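Local coordinates for hypothetical protein (Corynebacterium diphtheriae, PDB 2P4G) that probably acts as an NADP-dependent pyrimidine reductase of riboflavin biosynthesis, at residues R37-T42 with R211-I216; N45-L50 with P223-L228; A75-A80 with I191-G196. All blocks are in the same frame, centred on the assembly; numbering follows the deposited sequence.

Contacts 1 and 3 are buried pairings of neighbouring parallel strands in one sheet. Strand 35-43 of contact 1 joins them: it pairs with 211-217 on one side and with 190-195 of contact 3 on the other. Contact 3 lies near the centre of the chain, where aliphatic side chains and one carboxylate are enclosed. Contact 1 is more polar at its start, with two arginines and a histidine, and turns aliphatic further along. Contact 2 is the partly buried one. It joins two loops, which carry few regular backbone bonds and rely on serine, threonine and glutamate. L228 of contact 2 packs on T42 and L214 of contact 1, and both contacts reach the second subunit.

Contact 1: R37-T42 with R211-I216; sequences RAIAIT and RLHLTI. With EDO (1,2-ethanediol), chain L.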
loop_
_atom_site.group_PDB
_atom_site.type_symbol
_atom_site.label_atom_id
_atom_site.label_comp_id
_atom_site.label_asym_id
_atom_site.label_seq_id
_atom_site.Cartn_x
_atom_site.Cartn_y
_atom_site.Cartn_z
ATOM N N ARG A 37 -10.396 9.378 13.936
ATOM C CA ARG A 37 -9.881 9.164 12.601
ATOM C C ARG A 37 -8.376 9.063 12.638
ATOM O O ARG A 37 -7.714 9.787 13.374
ATOM C CB ARG A 37 -10.253 10.312 11.676
ATOM C CG ARG A 37 -11.719 10.557 11.635
ATOM C CD ARG A 37 -12.084 11.284 10.374
ATOM N NE ARG A 37 -13.470 11.735 10.357
ATOM C CZ ARG A 37 -13.956 12.533 9.421
ATOM N NH1 ARG A 37 -13.173 12.972 8.440
ATOM N NH2 ARG A 37 -15.219 12.906 9.476
ATOM N N ALA A 38 -7.851 8.155 11.830
ATOM C CA ALA A 38 -6.421 8.038 11.637
ATOM C C ALA A 38 -6.102 8.686 10.290
ATOM O O ALA A 38 -6.860 8.525 9.345
ATOM C CB ALA A 38 -6.013 6.581 11.666
ATOM N N ILE A 39 -5.007 9.441 10.217
ATOM C CA ILE A 39 -4.562 10.042 8.957
ATOM C C ILE A 39 -3.140 9.598 8.645
ATOM O O ILE A 39 -2.255 9.666 9.490
ATOM C CB ILE A 39 -4.712 11.598 8.938
ATOM C CG1 ILE A 39 -4.306 12.147 7.573
ATOM C CG2 ILE A 39 -3.918 12.290 10.083
ATOM C CD1 ILE A 39 -5.065 13.356 7.176
ATOM N N ALA A 40 -2.917 9.102 7.432
ATOM C CA ALA A 40 -1.632 8.466 7.156
ATOM C C ALA A 40 -1.243 8.622 5.684
ATOM O O ALA A 40 -2.089 8.920 4.835
ATOM C CB ALA A 40 -1.648 6.975 7.618
ATOM N N ILE A 41 0.058 8.505 5.429
ATOM C CA ILE A 41 0.625 8.507 4.088
ATOM C C ILE A 41 1.449 7.231 3.892
ATOM O O ILE A 41 2.092 6.740 4.811
ATOM C CB ILE A 41 1.477 9.818 3.831
ATOM C CG1 ILE A 41 1.892 9.926 2.356
ATOM C CG2 ILE A 41 2.664 9.885 4.741
ATOM C CD1 ILE A 41 2.347 11.328 1.962
ATOM N N THR A 42 1.428 6.687 2.684
ATOM C CA THR A 42 2.137 5.450 2.392
ATOM C C THR A 42 2.623 5.462 0.949
ATOM O O THR A 42 2.004 6.085 0.086
ATOM C CB THR A 42 1.196 4.213 2.610
ATOM O OG1 THR A 42 1.926 3.004 2.382
ATOM C CG2 THR A 42 -0.049 4.264 1.686
ATOM N N ARG A 211 -12.686 5.977 11.036
ATOM C CA ARG A 211 -12.368 6.310 9.643
ATOM C C ARG A 211 -10.883 6.492 9.502
ATOM O O ARG A 211 -10.212 6.859 10.460
ATOM C CB ARG A 211 -12.995 7.627 9.197
ATOM C CG ARG A 211 -14.343 7.456 8.710
ATOM C CD ARG A 211 -14.958 8.711 8.152
ATOM N NE ARG A 211 -16.316 8.324 7.808
ATOM C CZ ARG A 211 -17.292 8.160 8.696
ATOM N NH1 ARG A 211 -17.114 8.449 9.984
ATOM N NH2 ARG A 211 -18.480 7.760 8.280
ATOM N N LEU A 212 -10.423 6.290 8.271
ATOM C CA LEU A 212 -9.037 6.430 7.891
ATOM C C LEU A 212 -8.950 7.362 6.694
ATOM O O LEU A 212 -9.660 7.166 5.717
ATOM C CB LEU A 212 -8.489 5.049 7.521
ATOM C CG LEU A 212 -7.076 4.912 6.974
ATOM C CD1 LEU A 212 -6.051 5.463 7.946
ATOM C CD2 LEU A 212 -6.855 3.448 6.670
ATOM N N HIS A 213 -8.103 8.385 6.808
ATOM C CA HIS A 213 -7.650 9.150 5.678
ATOM C C HIS A 213 -6.288 8.611 5.274
ATOM O O HIS A 213 -5.348 8.700 6.041
ATOM C CB HIS A 213 -7.523 10.611 6.050
ATOM C CG HIS A 213 -8.831 11.253 6.309
ATOM N ND1 HIS A 213 -9.536 11.924 5.336
ATOM C CD2 HIS A 213 -9.592 11.289 7.426
ATOM C CE1 HIS A 213 -10.675 12.353 5.847
ATOM N NE2 HIS A 213 -10.726 11.991 7.117
ATOM N N LEU A 214 -6.196 8.045 4.075
ATOM C CA LEU A 214 -4.940 7.465 3.596
ATOM C C LEU A 214 -4.590 8.125 2.282
ATOM O O LEU A 214 -5.418 8.189 1.356
ATOM C CB LEU A 214 -5.061 5.954 3.424
ATOM C CG LEU A 214 -3.815 5.211 2.904
ATOM C CD1 LEU A 214 -2.744 5.146 3.965
ATOM C CD2 LEU A 214 -4.200 3.809 2.427
ATOM N N THR A 215 -3.377 8.668 2.241
ATOM C CA THR A 215 -2.780 9.208 1.043
ATOM C C THR A 215 -1.798 8.174 0.515
ATOM O O THR A 215 -0.951 7.698 1.260
ATOM C CB THR A 215 -1.998 10.493 1.354
ATOM O OG1 THR A 215 -2.887 11.429 1.971
ATOM C CG2 THR A 215 -1.352 11.095 0.067
ATOM N N ILE A 216 -1.918 7.840 -0.770
ATOM C CA ILE A 216 -1.024 6.885 -1.426
ATOM C C ILE A 216 -0.165 7.646 -2.411
ATOM O O ILE A 216 -0.663 8.219 -3.399
ATOM C CB ILE A 216 -1.787 5.790 -2.144
ATOM C CG1 ILE A 216 -2.748 5.114 -1.153
ATOM C CG2 ILE A 216 -0.791 4.787 -2.767
ATOM C CD1 ILE A 216 -3.969 4.551 -1.764
HETATM C C1 EDO L . 2.501 7.890 7.849
HETATM O O1 EDO L . 1.407 8.819 7.936
HETATM C C2 EDO L . 3.414 8.067 9.063
HETATM O O2 EDO L . 2.797 7.486 10.215
#
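R37 reaches along its strand neighbour to H213. Its NH1 donates to H213 NE2 at 2.9 Å, and the donor lies in the plane of the imidazole. The bond is bent, 142° at the hydrogen. R211 runs alongside R37 in the same direction, and its CD lies over one face of the R37 guanidinium. The two guanidinium planes are turned 54° apart. E35 forms salt bridges to both arginines and E244 one to R211, which probably offsets their like charges; R37 also makes a cation-pi contact with W72. A38 makes the first backbone hydrogen bonds between the two segments. Its N donates to R211 O, and its O accepts from H213 N at 2.8 Å. A38 CB meets L212 CD1 at 3.9 Å on the other side of the sheet from the arginines. I39 is on the R37 side. Its CG1 is anti to the backbone N (chi1 -177°), and CG1 and CD1 both touch H213 CB. L66 and L69 of helix 60-72 cover this patch. A40 N donates to H213 O at 2.8 Å. A40 O accepts from T215 N at 2.9 Å. I41 rests CG1 against T215 CB, 4.1 Å away, while T215 OG1 turns to D62. The N of I41 faces away from this strand and donates to O1 of a bound 1,2-ethanediol at 2.9 Å. T42 closes the pairing with N to T215 O. Its CG2 packs on L214 CD1 at 3.6 Å, and I44 of the second subunit lies against both residues. The six consecutive parallel bridges join strand 35-43 to strand 211-217 in the central sheet of a dihydrofolate reductase-like domain.

Contact 2: N45-L50 with P223-L228; sequences NGSATL and PVESPL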
loop_
_atom_site.group_PDB
_atom_site.type_symbol
_atom_site.label_atom_id
_atom_site.label_comp_id
_atom_site.label_asym_id
_atom_site.label_seq_id
_atom_site.Cartn_x
_atom_site.Cartn_y
_atom_site.Cartn_z
ATOM N N ASN A 45 3.483 0.474 -2.030
ATOM C CA ASN A 45 3.788 -0.808 -1.445
ATOM C C ASN A 45 3.850 -0.812 0.096
ATOM O O ASN A 45 4.404 -1.718 0.684
ATOM C CB ASN A 45 5.055 -1.387 -2.109
ATOM C CG ASN A 45 6.307 -0.632 -1.753
ATOM O OD1 ASN A 45 6.345 0.610 -1.728
ATOM N ND2 ASN A 45 7.342 -1.386 -1.442
ATOM N N GLY A 46 3.274 0.194 0.745
ATOM C CA GLY A 46 3.040 0.128 2.184
ATOM C C GLY A 46 4.114 0.596 3.138
ATOM O O GLY A 46 4.072 0.250 4.324
ATOM N N SER A 47 5.071 1.384 2.651
ATOM C CA SER A 47 6.017 2.061 3.538
ATOM C C SER A 47 5.479 3.436 3.946
ATOM O O SER A 47 5.073 4.203 3.091
ATOM C CB SER A 47 7.377 2.203 2.889
ATOM O OG SER A 47 8.275 2.802 3.809
ATOM N N ALA A 48 5.457 3.722 5.254
ATOM C CA ALA A 48 5.045 5.029 5.776
ATOM C C ALA A 48 6.145 6.091 5.622
ATOM O O ALA A 48 5.874 7.299 5.753
ATOM C CB ALA A 48 4.636 4.912 7.276
ATOM N N THR A 49 7.388 5.647 5.407
ATOM C CA THR A 49 8.519 6.556 5.351
ATOM C C THR A 49 9.337 6.341 4.103
ATOM O O THR A 49 9.380 5.252 3.550
ATOM C CB THR A 49 9.479 6.420 6.587
ATOM O OG1 THR A 49 10.045 5.106 6.634
ATOM C CG2 THR A 49 8.771 6.759 7.914
ATOM N N LEU A 50 9.980 7.425 3.685
ATOM C CA LEU A 50 11.005 7.429 2.664
ATOM C C LEU A 50 12.175 8.165 3.303
ATOM O O LEU A 50 12.013 9.262 3.824
ATOM C CB LEU A 50 10.492 8.163 1.427
ATOM C CG LEU A 50 11.413 8.395 0.236
ATOM C CD1 LEU A 50 11.969 7.077 -0.230
ATOM C CD2 LEU A 50 10.632 9.110 -0.891
ATOM N N PRO A 223 13.514 -2.143 0.441
ATOM C CA PRO A 223 12.505 -2.805 1.241
ATOM C C PRO A 223 11.597 -1.792 1.849
ATOM O O PRO A 223 11.940 -0.625 1.917
ATOM C CB PRO A 223 13.332 -3.507 2.331
ATOM C CG PRO A 223 14.710 -3.532 1.821
ATOM C CD PRO A 223 14.838 -2.261 1.066
ATOM N N VAL A 224 10.435 -2.229 2.291
ATOM C CA VAL A 224 9.555 -1.351 3.029
ATOM C C VAL A 224 10.333 -0.872 4.267
ATOM O O VAL A 224 10.735 -1.672 5.106
ATOM C CB VAL A 224 8.236 -2.062 3.400
ATOM C CG1 VAL A 224 7.528 -1.326 4.460
ATOM C CG2 VAL A 224 7.359 -2.198 2.188
ATOM N N GLU A 225 10.598 0.427 4.340
ATOM C CA GLU A 225 11.328 0.963 5.471
ATOM C C GLU A 225 10.518 0.804 6.743
ATOM O O GLU A 225 11.003 0.371 7.770
ATOM C CB GLU A 225 11.564 2.455 5.309
ATOM C CG GLU A 225 12.533 2.852 4.271
ATOM C CD GLU A 225 12.692 4.352 4.211
ATOM O OE1 GLU A 225 12.323 5.032 5.219
ATOM O OE2 GLU A 225 13.175 4.824 3.141
ATOM N N SER A 226 9.277 1.228 6.665
ATOM C CA SER A 226 8.448 1.253 7.812
ATOM C C SER A 226 7.026 0.807 7.451
ATOM O O SER A 226 6.198 1.591 6.971
ATOM C CB SER A 226 8.494 2.650 8.408
ATOM O OG SER A 226 7.872 2.624 9.672
ATOM N N PRO A 227 6.730 -0.467 7.709
ATOM C CA PRO A 227 5.387 -0.955 7.447
ATOM C C PRO A 227 4.343 0.016 7.989
ATOM O O PRO A 227 4.407 0.415 9.153
ATOM C CB PRO A 227 5.349 -2.283 8.190
ATOM C CG PRO A 227 6.740 -2.738 8.178
ATOM C CD PRO A 227 7.596 -1.512 8.279
ATOM N N LEU A 228 3.411 0.401 7.124
ATOM C CA LEU A 228 2.389 1.364 7.432
ATOM C C LEU A 228 1.740 1.139 8.803
ATOM O O LEU A 228 1.534 2.096 9.545
ATOM C CB LEU A 228 1.320 1.331 6.339
ATOM C CG LEU A 228 0.132 2.286 6.431
ATOM C CD1 LEU A 228 0.641 3.747 6.556
ATOM C CD2 LEU A 228 -0.775 2.070 5.224
#
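V224 lays its two methyl groups over the N45-S47 backbone. CG2 sits 3.4 Å from N45 O and also touches N45 ND2, which donates to I221 O, while CG1 lies over S47 CA. This is a loop-to-loop contact of the reductase-like domain, beside the second subunit, with a single backbone bridge between S47 and P227. Two bonds frame that bridge. L228 N donates to G46 O at 2.9 Å, and A48 N donates to S226 O at 2.8 Å in a nearly straight line, 174°. G46 has a positive phi, which suits glycine. L228 continues onto A40 and T42 and meets I44 of the second subunit. S47 OG gathers the loops. It donates to T49 O in the carbonyl plane, on a lone pair, and receives weak bonds from E225 N and S226 N. With OG anti to the S47 nitrogen (chi1 -177°), the hydroxyl lies between the two loops. The E225 side chain extends past T49 and L50, where OE2 accepts from S51 N and OE1 from G52 N. T49 OG1 gives it a third bond, reaching E225 OE1 at 2.7 Å from above the carboxylate plane.

Contact 3: A75-A80 with I191-G196; sequences AIVVGA and ISIEGG. With EDO (1,2-ethanediol), chain H; EDO (1,2-ethanediol), chain J.
The E194 carboxylate is the flat group here, and I76 covers one of its faces. I76 CG2 stands 3.3 Å from E194 CD, almost straight above it, and 3.6 Å from each of the oxygens E194 OE1 and OE2. At the oxygens, R70 makes a salt bridge to OE2 and the Y88 hydroxyl bonds to OE1. Both carboxylate oxygens thus have polar partners, while a methyl covers one face. The extended E194 chain, with CG anti to the carbonyl carbon (chi1 -66°), brings the carboxylate under the I76 methyl. The strands themselves are parallel. A75 O accepts from S192 N, and S192 O accepts from V77 N at 2.8 Å. V77 O then takes E194 N at 2.9 Å. On the sheet face away from I76 and S192, V77 CG2 meets I191 CG2 at 3.6 Å, and V77 CB lies near I193 CG1. L183 and F180 of helix 175-184 cover this patch, whereas S192 faces L69 and W72 of helix 60-72. Further along, G195 turns with a positive phi that calls for glycine, and its O still receives G79 N at 2.9 Å. V78 CG2 packs against that same oxygen. Both segments then lead into helices, with G79 and G196 as the N-cap residues. The pair belongs to the parallel centre of the dihydrofolate reductase-like sheet. In such reductases a glycine pair like G195-G196 lies beside the NADP cofactor, and it probably does so here.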
loop_
_atom_site.group_PDB
_atom_site.type_symbol
_atom_site.label_atom_id
_atom_site.label_comp_id
_atom_site.label_asym_id
_atom_site.label_seq_id
_atom_site.Cartn_x
_atom_site.Cartn_y
_atom_site.Cartn_z
ATOM N N ALA A 75 -8.651 16.925 19.351
ATOM C CA ALA A 75 -7.303 16.499 19.796
ATOM C C ALA A 75 -6.576 15.760 18.693
ATOM O O ALA A 75 -7.189 15.159 17.803
ATOM C CB ALA A 75 -7.393 15.604 21.027
ATOM N N ILE A 76 -5.261 15.811 18.769
ATOM C CA ILE A 76 -4.380 15.110 17.855
ATOM C C ILE A 76 -3.596 14.155 18.738
ATOM O O ILE A 76 -3.082 14.550 19.785
ATOM C CB ILE A 76 -3.408 16.101 17.168
ATOM C CG1 ILE A 76 -4.186 17.120 16.330
ATOM C CG2 ILE A 76 -2.387 15.400 16.306
ATOM C CD1 ILE A 76 -3.430 18.416 16.092
ATOM N N VAL A 77 -3.531 12.897 18.333
ATOM C CA VAL A 77 -2.738 11.900 19.014
ATOM C C VAL A 77 -1.662 11.445 18.048
ATOM O O VAL A 77 -1.940 11.099 16.898
ATOM C CB VAL A 77 -3.612 10.719 19.458
ATOM C CG1 VAL A 77 -2.763 9.565 19.941
ATOM C CG2 VAL A 77 -4.617 11.178 20.541
ATOM N N VAL A 78 -0.424 11.498 18.509
ATOM C CA VAL A 78 0.718 11.135 17.682
ATOM C C VAL A 78 1.833 10.602 18.596
ATOM O O VAL A 78 1.997 11.065 19.717
ATOM C CB VAL A 78 1.193 12.343 16.813
ATOM C CG1 VAL A 78 1.776 13.445 17.693
ATOM C CG2 VAL A 78 2.200 11.904 15.731
ATOM N N GLY A 79 2.575 9.607 18.120
ATOM C CA GLY A 79 3.730 9.110 18.852
ATOM C C GLY A 79 4.820 10.170 18.865
ATOM O O GLY A 79 5.089 10.826 17.859
ATOM N N ALA A 80 5.460 10.341 20.009
ATOM C CA ALA A 80 6.475 11.376 20.173
ATOM C C ALA A 80 7.587 11.321 19.093
ATOM O O ALA A 80 8.045 12.363 18.617
ATOM C CB ALA A 80 7.072 11.294 21.582
ATOM N N ILE A 191 -11.008 13.007 17.487
ATOM C CA ILE A 191 -9.599 12.730 17.692
ATOM C C ILE A 191 -8.956 12.320 16.383
ATOM O O ILE A 191 -9.423 11.417 15.712
ATOM C CB ILE A 191 -9.372 11.645 18.759
ATOM C CG1 ILE A 191 -10.027 12.056 20.087
ATOM C CG2 ILE A 191 -7.845 11.379 18.943
ATOM C CD1 ILE A 191 -9.988 10.979 21.187
ATOM N N SER A 192 -7.883 13.003 16.011
ATOM C CA SER A 192 -7.132 12.632 14.825
ATOM C C SER A 192 -5.867 11.927 15.310
ATOM O O SER A 192 -5.165 12.455 16.164
ATOM C CB SER A 192 -6.818 13.874 13.993
ATOM O OG SER A 192 -5.909 13.594 12.937
ATOM N N ILE A 193 -5.606 10.720 14.807
ATOM C CA ILE A 193 -4.350 10.026 15.093
ATOM C C ILE A 193 -3.480 10.235 13.872
ATOM O O ILE A 193 -3.821 9.761 12.779
ATOM C CB ILE A 193 -4.538 8.512 15.353
ATOM C CG1 ILE A 193 -5.435 8.305 16.581
ATOM C CG2 ILE A 193 -3.139 7.785 15.493
ATOM C CD1 ILE A 193 -5.773 6.810 16.878
ATOM N N GLU A 194 -2.393 10.977 14.049
ATOM C CA GLU A 194 -1.518 11.339 12.956
ATOM C C GLU A 194 -0.351 10.375 12.846
ATOM O O GLU A 194 0.532 10.493 11.990
ATOM C CB GLU A 194 -1.010 12.735 13.154
ATOM C CG GLU A 194 -2.091 13.731 13.052
ATOM C CD GLU A 194 -1.597 15.140 13.074
ATOM O OE1 GLU A 194 -0.395 15.381 13.359
ATOM O OE2 GLU A 194 -2.426 16.026 12.800
ATOM N N GLY A 195 -0.342 9.427 13.759
ATOM C CA GLY A 195 0.420 8.274 13.566
ATOM C C GLY A 195 1.535 8.010 14.515
ATOM O O GLY A 195 1.480 8.343 15.709
ATOM N N GLY A 196 2.568 7.477 13.868
ATOM C CA GLY A 196 3.271 6.372 14.314
ATOM C C GLY A 196 2.516 5.163 13.773
ATOM O O GLY A 196 1.393 4.913 14.198
HETATM C C1 EDO H . 8.305 16.571 19.213
HETATM O O1 EDO H . 9.205 17.524 19.799
HETATM C C2 EDO H . 7.817 15.587 20.297
HETATM O O2 EDO H . 8.362 14.252 20.209
HETATM C C1 EDO J . 0.684 12.399 6.571
HETATM O O1 EDO J . -0.377 12.618 5.646
HETATM C C2 EDO J . 0.020 11.904 7.854
HETATM O O2 EDO J . 0.925 11.294 8.815
#